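Long-range contact in double-stranded RNA-binding protein 1 (Arabidopsis thaliana, PDB 3ADJ), which binds double-stranded RNA and helps DICER-LIKE 1 cut primary and precursor microRNAs accurately in the nucleus: residues Gln37-Val42 and Gly51-Thr56. Residues are numbered along the deposited sequence; the frame is centred on the assembly and turned at random.
Sequences QFTCTV and GAATRT
Gly51 N donates a nearly straight hydrogen bond to Cys40 O (3.1 Å, 165° at the hydrogen), and Phe38 N a second, more bent one to Thr54 O at 2.9 Å; together they tie strand 36-44 to the loop that follows strand 47-50. Phe38 and Thr54 form a single antiparallel hydrogen-bonded bridge, and the same carbonyl oxygen also receives a CA-H...O contact from Gln37 CA.

Both segments belong to the second double-stranded RNA-binding motif of the protein, whose alpha-beta-beta-beta-alpha fold packs two helices on one side of a three-stranded antiparallel sheet. Residues 51-56 lead from the third strand into helix 57-73, with Thr56 at its N-cap position; Ala52 N is bonded to Ser63 OG on that helix.

Van der Waals contacts of Gln37, Phe38 and Thr39 add to the backbone bonds. With CG anti to the backbone N (chi1 -161°), the extended Gln37 lies alongside the loop: CG meets Thr54 O at 3.3 Å and the amide carbon CD lies 3.4 Å from Ala53 CB. Cutting this side chain back to an alanine removes CG and the amide, and would probably leave the Ala53 methyl and the Thr54 carbonyl without that neighbour. Phe38 turns its ring edge to Thr56 N, 3.5 Å from CD1, while Thr39 CG2 touches Gly51 O.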
ATOM      1  N   GLN A  37      -9.907  -5.608  10.815  1.00 31.15           N
ATOM      2  CA  GLN A  37      -8.537  -5.530  10.364  1.00 31.36           C
ATOM      3  C   GLN A  37      -8.546  -5.151   8.892  1.00 31.10           C
ATOM      4  O   GLN A  37      -9.159  -5.861   8.090  1.00 31.47           O
ATOM      5  CB  GLN A  37      -7.891  -6.887  10.577  1.00 31.29           C
ATOM      6  CG  GLN A  37      -6.376  -6.902  10.585  1.00 32.43           C
ATOM      7  CD  GLN A  37      -5.826  -8.250  11.065  1.00 32.34           C
ATOM      8  OE1 GLN A  37      -5.403  -8.395  12.229  1.00 32.70           O
ATOM      9  NE2 GLN A  37      -5.842  -9.246  10.169  1.00 33.02           N
ATOM     10  N   PHE A  38      -7.894  -4.027   8.557  1.00 30.69           N
ATOM     11  CA  PHE A  38      -7.836  -3.481   7.188  1.00 30.45           C
ATOM     12  C   PHE A  38      -6.581  -3.934   6.465  1.00 30.64           C
ATOM     13  O   PHE A  38      -5.501  -3.764   6.984  1.00 31.46           O
ATOM     14  CB  PHE A  38      -7.819  -1.946   7.191  1.00 29.70           C
ATOM     15  CG  PHE A  38      -8.796  -1.309   8.135  1.00 30.29           C
ATOM     16  CD1 PHE A  38      -8.402  -0.931   9.414  1.00 29.62           C
ATOM     17  CD2 PHE A  38     -10.104  -1.053   7.744  1.00 30.75           C
ATOM     18  CE1 PHE A  38      -9.295  -0.333  10.299  1.00 28.34           C
ATOM     19  CE2 PHE A  38     -10.999  -0.458   8.629  1.00 29.60           C
ATOM     20  CZ  PHE A  38     -10.589  -0.103   9.911  1.00 28.77           C
ATOM     21  N   THR A  39      -6.705  -4.494   5.271  1.00 30.64           N
ATOM     22  CA  THR A  39      -5.539  -4.740   4.437  1.00 31.46           C
ATOM     23  C   THR A  39      -5.582  -3.717   3.306  1.00 32.36           C
ATOM     24  O   THR A  39      -6.638  -3.532   2.678  1.00 33.15           O
ATOM     25  CB  THR A  39      -5.569  -6.155   3.844  1.00 31.72           C
ATOM     26  OG1 THR A  39      -5.732  -7.114   4.891  1.00 32.80           O
ATOM     27  CG2 THR A  39      -4.305  -6.468   3.125  1.00 31.70           C
ATOM     28  N   CYS A  40      -4.469  -3.035   3.052  1.00 32.28           N
ATOM     29  CA  CYS A  40      -4.434  -1.981   2.047  1.00 32.91           C
ATOM     30  C   CYS A  40      -3.543  -2.403   0.931  1.00 32.92           C
ATOM     31  O   CYS A  40      -2.632  -3.191   1.132  1.00 33.72           O
ATOM     32  CB  CYS A  40      -3.917  -0.657   2.615  1.00 33.11           C
ATOM     33  SG  CYS A  40      -5.145   0.300   3.547  1.00 37.88           S
ATOM     34  N   THR A  41      -3.776  -1.850  -0.253  1.00 32.86           N
ATOM     35  CA  THR A  41      -3.038  -2.254  -1.440  1.00 32.07           C
ATOM     36  C   THR A  41      -2.545  -1.075  -2.271  1.00 32.05           C
ATOM     37  O   THR A  41      -3.199  -0.029  -2.341  1.00 32.64           O
ATOM     38  CB  THR A  41      -3.896  -3.169  -2.262  1.00 31.89           C
ATOM     39  OG1 THR A  41      -3.891  -4.456  -1.636  1.00 32.07           O
ATOM     40  CG2 THR A  41      -3.373  -3.290  -3.662  1.00 32.57           C
ATOM     41  N   VAL A  42      -1.375  -1.249  -2.875  1.00 31.26           N
ATOM     42  CA  VAL A  42      -0.790  -0.257  -3.760  1.00 30.95           C
ATOM     43  C   VAL A  42      -0.404  -0.905  -5.093  1.00 30.48           C
ATOM     44  O   VAL A  42       0.392  -1.831  -5.144  1.00 30.58           O
ATOM     45  CB  VAL A  42       0.400   0.454  -3.065  1.00 31.16           C
ATOM     46  CG1 VAL A  42       1.262   1.257  -4.028  1.00 30.99           C
ATOM     47  CG2 VAL A  42      -0.125   1.356  -2.010  1.00 31.69           C
ATOM     48  N   GLY A  51      -0.077  -4.702   1.883  1.00 32.81           N
ATOM     49  CA  GLY A  51       0.341  -4.463   3.256  1.00 32.78           C
ATOM     50  C   GLY A  51      -0.089  -5.552   4.208  1.00 32.72           C
ATOM     51  O   GLY A  51      -1.015  -6.311   3.930  1.00 33.56           O
ATOM     52  N   ALA A  52       0.595  -5.609   5.341  1.00 32.24           N
ATOM     53  CA  ALA A  52       0.235  -6.458   6.452  1.00 31.83           C
ATOM     54  C   ALA A  52      -1.144  -6.086   6.948  1.00 31.51           C
ATOM     55  O   ALA A  52      -1.597  -4.989   6.739  1.00 31.67           O
ATOM     56  CB  ALA A  52       1.243  -6.255   7.557  1.00 32.40           C
ATOM     57  N   ALA A  53      -1.820  -7.018   7.601  1.00 31.70           N
ATOM     58  CA  ALA A  53      -3.130  -6.755   8.173  1.00 31.41           C
ATOM     59  C   ALA A  53      -2.930  -6.098   9.532  1.00 31.74           C
ATOM     60  O   ALA A  53      -2.091  -6.550  10.333  1.00 31.76           O
ATOM     61  CB  ALA A  53      -3.869  -8.036   8.310  1.00 31.10           C
ATOM     62  N   THR A  54      -3.663  -5.010   9.780  1.00 31.68           N
ATOM     63  CA  THR A  54      -3.548  -4.252  11.042  1.00 31.65           C
ATOM     64  C   THR A  54      -4.899  -3.657  11.409  1.00 31.75           C
ATOM     65  O   THR A  54      -5.791  -3.648  10.583  1.00 32.45           O
ATOM     66  CB  THR A  54      -2.483  -3.111  10.950  1.00 31.47           C
ATOM     67  OG1 THR A  54      -2.956  -2.067  10.094  1.00 31.86           O
ATOM     68  CG2 THR A  54      -1.161  -3.623  10.407  1.00 30.49           C
ATOM     69  N   ARG A  55      -5.071  -3.171  12.634  1.00 31.97           N
ATOM     70  CA  ARG A  55      -6.309  -2.450  12.986  1.00 32.00           C
ATOM     71  C   ARG A  55      -6.026  -0.971  13.116  1.00 31.82           C
ATOM     72  O   ARG A  55      -5.726  -0.468  14.202  1.00 32.02           O
ATOM     73  CB  ARG A  55      -6.981  -2.981  14.262  1.00 32.02           C
ATOM     74  CG  ARG A  55      -8.277  -2.222  14.635  1.00 32.09           C
ATOM     75  CD  ARG A  55      -8.978  -2.868  15.824  1.00 32.38           C
ATOM     76  NE  ARG A  55     -10.215  -2.183  16.201  1.00 32.94           N
ATOM     77  CZ  ARG A  55     -11.014  -2.552  17.208  1.00 33.25           C
ATOM     78  NH1 ARG A  55     -10.728  -3.623  17.953  1.00 32.27           N
ATOM     79  NH2 ARG A  55     -12.113  -1.849  17.472  1.00 32.82           N
ATOM     80  N   THR A  56      -6.093  -0.315  11.964  1.00 31.65           N
ATOM     81  CA  THR A  56      -6.002   1.139  11.741  1.00 31.66           C
ATOM     82  C   THR A  56      -5.471   1.302  10.332  1.00 31.61           C
ATOM     83  O   THR A  56      -4.539   0.613   9.928  1.00 31.38           O
ATOM     84  CB  THR A  56      -5.208   2.010  12.818  1.00 31.67           C
ATOM     85  OG1 THR A  56      -4.998   3.337  12.316  1.00 30.63           O
ATOM     86  CG2 THR A  56      -3.867   1.414  13.185  1.00 31.64           C
TER